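Local coordinates for capsular polysaccharide biosynthesis protein (Burkholderia pseudomallei, PDB 4BQN) that binds coenzyme A and probably acts as an acetyltransferase in the biosynthesis of capsular polysaccharide, at residues Lys6-Tyr11 with Pro27-Asp32; His116-Val121 with Tyr260-Lys265; Asp122-Gly127 with Thr304-Ala309. The protein carries 1 engineered substitution. All blocks are in the same frame, centred on the assembly; numbering follows the deposited sequence.

From the N terminus, strand 6-11 opens the chain, and contact 1 closes a short loop of 15 residues, ten of them in helix 15-24, by bringing helix 27-32 back to the first strand. Contacts 2 and 3 span far more sequence. Segments 116-121 and 122-127 follow each other directly, and their partners, 260-265 and 304-309, come in the same order, so the two long loops cross rather than nest. Contact 2 joins the turn before strand 121-122 to the hairpin 260-267; contact 3 ties helix 123-130 to the C-terminal helix 300-310. Their centres lie about 20 Å apart, whereas contacts 1 and 3 occupy opposite sides of the chain's centre.

Contact 1 of 3, residues Lys6-Tyr11 with Pro27-Asp32; sequences KKYSVY and PTFARD
F29 turns the edge of its ring toward one face of Y8, a T-shaped pair with centroids 5.0 Å apart and planes at 84°. The touching atoms are CE2 and CZ at the far end of the phenyl ring: F29 CE2 lies 3.5 Å from Y8 CZ, and F29 CZ sits over the phenol face, offset toward its rim. CG of F29 stands anti to its backbone N (chi1 -178°), which carries the ring from the helix toward the strand. Beside the rings, the backbones join through K6 N, which donates to D32 O at 3.0 Å; the bond is bent, with an N-H...O angle of 138°. One layer out, R31 forms a two-nitrogen salt bridge with the D32 carboxylate, NE to OD1 and NH2 to OD2, and Y220 adds a hydrogen bond to OD2. The phenol of Y8 is held by N24 through its OH, and L23 of helix 15-24 touches both rings, while W33 stacks on F29. The arrangement is that of a beta-alpha-beta crossover in a parallel α/β sheet of strand order 2-1-3-4, in which helices 15-24 and 27-32 connect strand 6-11 to its parallel neighbour, strand 33-35.

Contact 2 of 3, residues His116-Val121 with Tyr260-Lys265; sequences HPEGYV and YQVLYK
E118 lays one face of its carboxylate over the isopropyl group of V262, and van der Waals contact dominates. The two oxygens are shared between the two methyls: E118 OE1 is 3.5 Å from V262 CG1 and E118 OE2 is 3.4 Å from V262 CG2, with V262 CB 3.5 Å from E118 CD, almost directly over it. The glutamate reaches this position by extending beyond CG (chi2 162°). L263 adds a second van der Waals contact, its CD1 methyl resting 3.6 Å from P117 O and 4.1 Å from E118 CG.

Hydrogen bonds shape each partner internally. Residues H116 to G119 form a type I turn, in which E118 N also donates to H116 ND1 at 3.0 Å, close to the imidazole plane. On the other side, V262 to K265 make a type I' turn that closes the hairpin of strands 260-262 and 265-267, presenting V262 and L263 to the glutamate.

The charged interaction is a salt bridge from E118 OE2 to K267, on the returning strand of that hairpin. E118 therefore serves in two ways: its flat carboxylate packs on valine while the lysine probably offsets its negative charge, joining the turn to the hairpin by van der Waals packing and by a salt bridge.

Contact 3 of 3, residues Asp122-Gly127 with Thr304-Ala309; sequences DALIAG and TALRRA
A pair of helices packed at a signed crossing angle of -54° makes up this contact, the first turn of helix 123-130 meeting the C-terminal helix 300-310. Their short axes come within 10.3 Å, and the interface is buried and largely aliphatic. L124 and L306 form its middle, their side chains running antiparallel, side by side. In each leucine CG lies anti to the backbone N (chi1 -168° and -161°), which carries the branched end toward the facing helix. Methyl meets methyl where L124 CD1 stands 3.8 Å from L306 CD1, and the same L124 CD1 lies 3.9 Å from L306 CB. The other branch of L306 reaches one turn further: CD2 rests 3.8 Å from G127 O, directly on the backbone, where glycine allows close approach. At the opposite end, L124 CD2 touches A305 CB more loosely, at 4.3 Å.

The first turn of helix 123-130 is fixed by D122, its N-cap, whose OD1 accepts from I125 N at 3.0 Å. Its second oxygen, OD2, is hydrogen-bonded to Y242 and T106, so the capping carboxylate is itself held in place.

Several other helices surround the pair. I145 of helix 142-151 touches both L124 and A309, Y138 of helix 135-140 also reaches L124, and F292 of helix 285-296 lies against L306. Helix 269-281 packs on I125, while D122 belongs to strand 121-122, pairing with 107-108.

Contact 1 of 3, residues Lys6-Tyr11 with Pro27-Asp32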
loop_
_atom_site.group_PDB
_atom_site.type_symbol
_atom_site.label_atom_id
_atom_site.label_comp_id
_atom_site.label_asym_id
_atom_site.label_seq_id
_atom_site.Cartn_x
_atom_site.Cartn_y
_atom_site.Cartn_z
ATOM N N LYS A 6 24.531 -15.986 -3.646
ATOM C CA LYS A 6 24.412 -15.239 -2.395
ATOM C C LYS A 6 22.987 -15.358 -1.873
ATOM O O LYS A 6 22.064 -15.603 -2.648
ATOM C CB LYS A 6 24.772 -13.769 -2.614
ATOM C CG LYS A 6 26.229 -13.529 -2.988
ATOM C CD LYS A 6 26.466 -12.076 -3.357
ATOM C CE LYS A 6 27.922 -11.825 -3.706
ATOM N NZ LYS A 6 28.210 -10.368 -3.843
ATOM N N LYS A 7 22.814 -15.182 -0.564
ATOM C CA LYS A 7 21.503 -15.339 0.050
ATOM C C LYS A 7 20.881 -13.995 0.417
ATOM O O LYS A 7 21.552 -13.100 0.952
ATOM C CB LYS A 7 21.579 -16.243 1.281
ATOM C CG LYS A 7 22.058 -17.654 0.977
ATOM C CD LYS A 7 22.170 -18.477 2.250
ATOM C CE LYS A 7 23.005 -19.730 2.039
ATOM N NZ LYS A 7 23.504 -20.263 3.339
ATOM N N TYR A 8 19.590 -13.861 0.124
ATOM C CA TYR A 8 18.861 -12.659 0.497
ATOM C C TYR A 8 17.501 -12.998 1.047
ATOM O O TYR A 8 16.961 -14.079 0.798
ATOM C CB TYR A 8 18.734 -11.670 -0.680
ATOM C CG TYR A 8 17.563 -11.870 -1.616
ATOM C CD1 TYR A 8 17.499 -12.974 -2.463
ATOM C CD2 TYR A 8 16.533 -10.939 -1.671
ATOM C CE1 TYR A 8 16.432 -13.146 -3.325
ATOM C CE2 TYR A 8 15.464 -11.099 -2.538
ATOM C CZ TYR A 8 15.413 -12.201 -3.353
ATOM O OH TYR A 8 14.328 -12.343 -4.203
ATOM N N SER A 9 16.949 -12.054 1.795
ATOM C CA SER A 9 15.556 -12.134 2.186
ATOM C C SER A 9 14.934 -10.771 2.003
ATOM O O SER A 9 15.647 -9.763 1.904
ATOM C CB SER A 9 15.420 -12.572 3.638
ATOM O OG SER A 9 14.071 -12.883 3.917
ATOM N N VAL A 10 13.603 -10.746 1.961
ATOM C CA VAL A 10 12.850 -9.494 1.895
ATOM C C VAL A 10 11.830 -9.490 3.034
ATOM O O VAL A 10 10.944 -10.358 3.095
ATOM C CB VAL A 10 12.129 -9.276 0.543
ATOM C CG1 VAL A 10 11.705 -7.819 0.428
ATOM C CG2 VAL A 10 13.017 -9.639 -0.652
ATOM N N TYR A 11 11.962 -8.519 3.934
ATOM C CA TYR A 11 11.061 -8.427 5.070
ATOM C C TYR A 11 10.326 -7.099 5.047
ATOM O O TYR A 11 10.920 -6.053 4.784
ATOM C CB TYR A 11 11.827 -8.525 6.381
ATOM C CG TYR A 11 10.953 -8.315 7.585
ATOM C CD1 TYR A 11 10.066 -9.300 8.005
ATOM C CD2 TYR A 11 11.013 -7.119 8.301
ATOM C CE1 TYR A 11 9.264 -9.102 9.116
ATOM C CE2 TYR A 11 10.211 -6.907 9.421
ATOM C CZ TYR A 11 9.335 -7.910 9.825
ATOM O OH TYR A 11 8.563 -7.710 10.958
ATOM N N PRO A 27 16.012 -12.947 -14.734
ATOM C CA PRO A 27 17.035 -13.999 -14.859
ATOM C C PRO A 27 18.416 -13.571 -14.358
ATOM O O PRO A 27 19.135 -14.377 -13.772
ATOM C CB PRO A 27 17.059 -14.316 -16.365
ATOM C CG PRO A 27 15.711 -13.920 -16.850
ATOM C CD PRO A 27 15.297 -12.736 -16.013
ATOM N N THR A 28 18.783 -12.311 -14.565
ATOM C CA THR A 28 20.101 -11.838 -14.138
ATOM C C THR A 28 20.188 -11.788 -12.606
ATOM O O THR A 28 21.203 -12.189 -12.019
ATOM C CB THR A 28 20.444 -10.489 -14.799
ATOM O OG1 THR A 28 20.457 -10.668 -16.217
ATOM C CG2 THR A 28 21.807 -9.987 -14.366
ATOM N N PHE A 29 19.115 -11.332 -11.961
ATOM C CA PHE A 29 19.060 -11.336 -10.506
ATOM C C PHE A 29 19.085 -12.773 -9.968
ATOM O O PHE A 29 19.848 -13.094 -9.051
ATOM C CB PHE A 29 17.805 -10.610 -9.999
ATOM C CG PHE A 29 17.721 -10.538 -8.503
ATOM C CD1 PHE A 29 18.312 -9.490 -7.794
ATOM C CD2 PHE A 29 17.056 -11.533 -7.802
ATOM C CE1 PHE A 29 18.234 -9.441 -6.415
ATOM C CE2 PHE A 29 16.975 -11.492 -6.429
ATOM C CZ PHE A 29 17.564 -10.450 -5.728
ATOM N N ALA A 30 18.251 -13.635 -10.550
ATOM C CA ALA A 30 18.117 -15.022 -10.090
ATOM C C ALA A 30 19.393 -15.846 -10.287
ATOM O O ALA A 30 19.614 -16.827 -9.582
ATOM C CB ALA A 30 16.924 -15.699 -10.750
ATOM N N ARG A 31 20.236 -15.431 -11.231
ATOM C CA ARG A 31 21.553 -16.048 -11.445
ATOM C C ARG A 31 22.431 -15.882 -10.197
ATOM O O ARG A 31 23.226 -16.766 -9.862
ATOM C CB ARG A 31 22.230 -15.424 -12.681
ATOM C CG ARG A 31 23.643 -15.901 -12.987
ATOM C CD ARG A 31 24.338 -14.954 -13.963
ATOM N NE ARG A 31 24.561 -13.642 -13.357
ATOM C CZ ARG A 31 24.710 -12.504 -14.029
ATOM N NH1 ARG A 31 24.676 -12.493 -15.359
ATOM N NH2 ARG A 31 24.895 -11.372 -13.362
ATOM N N ASP A 32 22.280 -14.750 -9.517
ATOM C CA ASP A 32 23.190 -14.342 -8.439
ATOM C C ASP A 32 22.660 -14.543 -7.027
ATOM O O ASP A 32 23.452 -14.606 -6.078
ATOM C CB ASP A 32 23.580 -12.863 -8.595
ATOM C CG ASP A 32 24.334 -12.583 -9.886
ATOM O OD1 ASP A 32 25.026 -13.492 -10.394
ATOM O OD2 ASP A 32 24.242 -11.439 -10.386
#

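Contact 2 of 3, residues His116-Val121 with Tyr260-Lys265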
loop_
_atom_site.group_PDB
_atom_site.type_symbol
_atom_site.label_atom_id
_atom_site.label_comp_id
_atom_site.label_asym_id
_atom_site.label_seq_id
_atom_site.Cartn_x
_atom_site.Cartn_y
_atom_site.Cartn_z
ATOM N N HIS A 116 -12.064 -5.497 8.773
ATOM C CA HIS A 116 -12.999 -5.770 7.696
ATOM C C HIS A 116 -12.452 -6.946 6.898
ATOM O O HIS A 116 -11.248 -6.978 6.609
ATOM C CB HIS A 116 -13.164 -4.532 6.804
ATOM C CG HIS A 116 -14.283 -4.656 5.821
ATOM N ND1 HIS A 116 -14.207 -5.462 4.704
ATOM C CD2 HIS A 116 -15.522 -4.113 5.817
ATOM C CE1 HIS A 116 -15.353 -5.400 4.047
ATOM N NE2 HIS A 116 -16.168 -4.589 4.704
ATOM N N PRO A 117 -13.320 -7.913 6.529
ATOM C CA PRO A 117 -12.794 -9.112 5.852
ATOM C C PRO A 117 -12.051 -8.801 4.554
ATOM O O PRO A 117 -11.222 -9.590 4.112
ATOM C CB PRO A 117 -14.042 -9.967 5.580
ATOM C CG PRO A 117 -15.219 -9.133 5.950
ATOM C CD PRO A 117 -14.754 -8.029 6.846
ATOM N N GLU A 118 -12.336 -7.651 3.960
ATOM C CA GLU A 118 -11.678 -7.260 2.733
ATOM C C GLU A 118 -10.477 -6.334 2.949
ATOM O O GLU A 118 -9.752 -6.038 2.002
ATOM C CB GLU A 118 -12.708 -6.657 1.771
ATOM C CG GLU A 118 -13.802 -7.668 1.408
ATOM C CD GLU A 118 -15.056 -7.052 0.837
ATOM O OE1 GLU A 118 -15.176 -5.802 0.836
ATOM O OE2 GLU A 118 -15.925 -7.835 0.390
ATOM N N GLY A 119 -10.283 -5.876 4.191
ATOM C CA GLY A 119 -9.116 -5.070 4.566
ATOM C C GLY A 119 -9.233 -3.561 4.355
ATOM O O GLY A 119 -8.341 -2.803 4.753
ATOM N N TYR A 120 -10.299 -3.118 3.688
ATOM C CA TYR A 120 -10.483 -1.705 3.346
ATOM C C TYR A 120 -11.928 -1.321 3.551
ATOM O O TYR A 120 -12.832 -2.166 3.416
ATOM C CB TYR A 120 -10.101 -1.427 1.885
ATOM C CG TYR A 120 -8.717 -1.892 1.557
ATOM C CD1 TYR A 120 -7.613 -1.080 1.795
ATOM C CD2 TYR A 120 -8.499 -3.180 1.061
ATOM C CE1 TYR A 120 -6.328 -1.531 1.518
ATOM C CE2 TYR A 120 -7.219 -3.635 0.792
ATOM C CZ TYR A 120 -6.147 -2.810 1.022
ATOM O OH TYR A 120 -4.892 -3.272 0.735
ATOM N N VAL A 121 -12.139 -0.058 3.898
ATOM C CA VAL A 121 -13.467 0.510 4.024
ATOM C C VAL A 121 -13.496 1.908 3.420
ATOM O O VAL A 121 -12.451 2.532 3.198
ATOM C CB VAL A 121 -13.923 0.589 5.501
ATOM C CG1 VAL A 121 -14.037 -0.804 6.124
ATOM C CG2 VAL A 121 -12.990 1.471 6.321
ATOM N N TYR A 260 -16.115 -3.149 -8.249
ATOM C CA TYR A 260 -14.974 -3.413 -7.375
ATOM C C TYR A 260 -14.569 -4.873 -7.545
ATOM O O TYR A 260 -15.377 -5.710 -7.958
ATOM C CB TYR A 260 -15.373 -3.204 -5.922
ATOM C CG TYR A 260 -15.568 -1.780 -5.495
ATOM C CD1 TYR A 260 -16.717 -1.069 -5.865
ATOM C CD2 TYR A 260 -14.632 -1.146 -4.675
ATOM C CE1 TYR A 260 -16.919 0.233 -5.434
ATOM C CE2 TYR A 260 -14.821 0.163 -4.245
ATOM C CZ TYR A 260 -15.982 0.838 -4.624
ATOM O OH TYR A 260 -16.223 2.111 -4.209
ATOM N N GLN A 261 -13.316 -5.189 -7.236
ATOM C CA GLN A 261 -12.933 -6.575 -6.986
ATOM C C GLN A 261 -12.497 -6.656 -5.532
ATOM O O GLN A 261 -11.674 -5.860 -5.071
ATOM C CB GLN A 261 -11.801 -7.025 -7.908
ATOM C CG GLN A 261 -11.305 -8.437 -7.640
ATOM C CD GLN A 261 -10.344 -8.918 -8.699
ATOM O OE1 GLN A 261 -10.711 -9.032 -9.863
ATOM N NE2 GLN A 261 -9.105 -9.201 -8.302
ATOM N N VAL A 262 -13.062 -7.610 -4.803
ATOM C CA VAL A 262 -12.711 -7.806 -3.407
ATOM C C VAL A 262 -12.450 -9.292 -3.187
ATOM O O VAL A 262 -13.315 -10.136 -3.473
ATOM C CB VAL A 262 -13.795 -7.241 -2.452
ATOM C CG1 VAL A 262 -13.644 -5.730 -2.301
ATOM C CG2 VAL A 262 -15.197 -7.602 -2.929
ATOM N N LEU A 263 -11.256 -9.617 -2.698
ATOM C CA LEU A 263 -10.850 -11.020 -2.496
ATOM C C LEU A 263 -11.118 -11.856 -3.759
ATOM O O LEU A 263 -11.680 -12.950 -3.693
ATOM C CB LEU A 263 -11.525 -11.624 -1.251
ATOM C CG LEU A 263 -11.385 -10.824 0.052
ATOM C CD1 LEU A 263 -12.208 -11.453 1.167
ATOM C CD2 LEU A 263 -9.924 -10.658 0.455
ATOM N N TYR A 264 -10.725 -11.305 -4.906
ATOM C CA TYR A 264 -10.830 -11.941 -6.227
ATOM C C TYR A 264 -12.252 -12.119 -6.755
ATOM O O TYR A 264 -12.453 -12.786 -7.769
ATOM C CB TYR A 264 -10.057 -13.271 -6.294
ATOM C CG TYR A 264 -8.555 -13.076 -6.285
ATOM C CD1 TYR A 264 -7.892 -12.537 -7.397
ATOM C CD2 TYR A 264 -7.803 -13.402 -5.162
ATOM C CE1 TYR A 264 -6.523 -12.338 -7.391
ATOM C CE2 TYR A 264 -6.425 -13.226 -5.147
ATOM C CZ TYR A 264 -5.789 -12.694 -6.258
ATOM O OH TYR A 264 -4.422 -12.510 -6.228
ATOM N N LYS A 265 -13.227 -11.518 -6.076
ATOM C CA LYS A 265 -14.622 -11.558 -6.518
ATOM C C LYS A 265 -15.085 -10.176 -6.969
ATOM O O LYS A 265 -14.763 -9.174 -6.345
ATOM C CB LYS A 265 -15.537 -12.055 -5.393
ATOM C CG LYS A 265 -15.129 -13.379 -4.755
ATOM C CD LYS A 265 -15.094 -14.519 -5.762
ATOM C CE LYS A 265 -14.630 -15.813 -5.111
ATOM N NZ LYS A 265 -14.261 -16.853 -6.111
#

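Contact 3 of 3, residues Asp122-Gly127 with Thr304-Ala309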
loop_
_atom_site.group_PDB
_atom_site.type_symbol
_atom_site.label_atom_id
_atom_site.label_comp_id
_atom_site.label_asym_id
_atom_site.label_seq_id
_atom_site.Cartn_x
_atom_site.Cartn_y
_atom_site.Cartn_z
ATOM N N ASP A 122 -14.693 2.387 3.130
ATOM C CA ASP A 122 -14.841 3.731 2.601
ATOM C C ASP A 122 -15.059 4.685 3.773
ATOM O O ASP A 122 -16.121 4.698 4.401
ATOM C CB ASP A 122 -15.958 3.792 1.555
ATOM C CG ASP A 122 -15.953 5.092 0.791
ATOM O OD1 ASP A 122 -16.111 6.149 1.436
ATOM O OD2 ASP A 122 -15.735 5.055 -0.444
ATOM N N ALA A 123 -14.017 5.441 4.099
ATOM C CA ALA A 123 -14.052 6.390 5.194
ATOM C C ALA A 123 -15.006 7.548 4.958
ATOM O O ALA A 123 -15.518 8.114 5.923
ATOM C CB ALA A 123 -12.657 6.909 5.495
ATOM N N LEU A 124 -15.254 7.925 3.705
ATOM C CA LEU A 124 -16.236 8.984 3.488
ATOM C C LEU A 124 -17.622 8.497 3.892
ATOM O O LEU A 124 -18.395 9.249 4.459
ATOM C CB LEU A 124 -16.210 9.486 2.042
ATOM C CG LEU A 124 -17.009 10.780 1.835
ATOM C CD1 LEU A 124 -16.455 11.937 2.660
ATOM C CD2 LEU A 124 -17.022 11.139 0.365
ATOM N N ILE A 125 -17.926 7.233 3.607
ATOM C CA ILE A 125 -19.169 6.615 4.096
ATOM C C ILE A 125 -19.240 6.673 5.623
ATOM O O ILE A 125 -20.291 6.981 6.172
ATOM C CB ILE A 125 -19.362 5.204 3.515
ATOM C CG1 ILE A 125 -19.745 5.359 2.048
ATOM C CG2 ILE A 125 -20.433 4.416 4.277
ATOM C CD1 ILE A 125 -19.974 4.072 1.292
ATOM N N ALA A 126 -18.133 6.379 6.308
ATOM C CA ALA A 126 -18.122 6.535 7.768
ATOM C C ALA A 126 -18.550 7.948 8.198
ATOM O O ALA A 126 -19.366 8.105 9.105
ATOM C CB ALA A 126 -16.762 6.176 8.356
ATOM N N GLY A 127 -18.022 8.968 7.524
ATOM C CA GLY A 127 -18.432 10.348 7.806
ATOM C C GLY A 127 -19.905 10.605 7.542
ATOM O O GLY A 127 -20.574 11.287 8.313
ATOM N N THR A 304 -14.356 18.255 3.047
ATOM C CA THR A 304 -14.819 19.133 1.982
ATOM C C THR A 304 -15.807 18.416 1.066
ATOM O O THR A 304 -16.853 18.982 0.727
ATOM C CB THR A 304 -13.638 19.691 1.177
ATOM O OG1 THR A 304 -12.891 20.567 2.022
ATOM C CG2 THR A 304 -14.110 20.466 -0.045
ATOM N N ALA A 305 -15.492 17.182 0.667
ATOM C CA ALA A 305 -16.400 16.403 -0.176
ATOM C C ALA A 305 -17.730 16.135 0.538
ATOM O O ALA A 305 -18.794 16.258 -0.070
ATOM C CB ALA A 305 -15.755 15.099 -0.611
ATOM N N LEU A 306 -17.663 15.793 1.829
ATOM C CA LEU A 306 -18.868 15.512 2.594
ATOM C C LEU A 306 -19.763 16.763 2.647
ATOM O O LEU A 306 -20.983 16.668 2.467
ATOM C CB LEU A 306 -18.506 15.035 4.001
ATOM C CG LEU A 306 -19.547 14.275 4.817
ATOM C CD1 LEU A 306 -19.850 12.923 4.183
ATOM C CD2 LEU A 306 -19.059 14.127 6.250
ATOM N N ARG A 307 -19.142 17.925 2.884
ATOM C CA ARG A 307 -19.862 19.195 2.973
ATOM C C ARG A 307 -20.471 19.583 1.623
ATOM O O ARG A 307 -21.653 19.935 1.535
ATOM C CB ARG A 307 -18.939 20.310 3.497
ATOM C CG ARG A 307 -19.524 21.711 3.390
ATOM C CD ARG A 307 -18.557 22.798 3.838
ATOM N NE ARG A 307 -17.325 22.845 3.044
ATOM C CZ ARG A 307 -17.219 23.350 1.814
ATOM N NH1 ARG A 307 -18.276 23.860 1.185
ATOM N NH2 ARG A 307 -16.043 23.338 1.206
ATOM N N ARG A 308 -19.660 19.532 0.570
ATOM C CA ARG A 308 -20.139 19.923 -0.749
ATOM C C ARG A 308 -21.291 19.052 -1.240
ATOM O O ARG A 308 -22.236 19.558 -1.840
ATOM C CB ARG A 308 -19.012 19.910 -1.770
ATOM C CG ARG A 308 -18.061 21.081 -1.619
ATOM C CD ARG A 308 -16.904 20.936 -2.566
ATOM N NE ARG A 308 -16.005 22.075 -2.499
ATOM C CZ ARG A 308 -14.754 22.066 -2.939
ATOM N NH1 ARG A 308 -14.215 20.952 -3.438
ATOM N NH2 ARG A 308 -14.029 23.173 -2.847
ATOM N N ALA A 309 -21.213 17.749 -0.978
ATOM C CA ALA A 309 -22.258 16.822 -1.420
ATOM C C ALA A 309 -23.527 16.891 -0.574
ATOM O O ALA A 309 -24.631 16.792 -1.121
ATOM C CB ALA A 309 -21.733 15.392 -1.465
#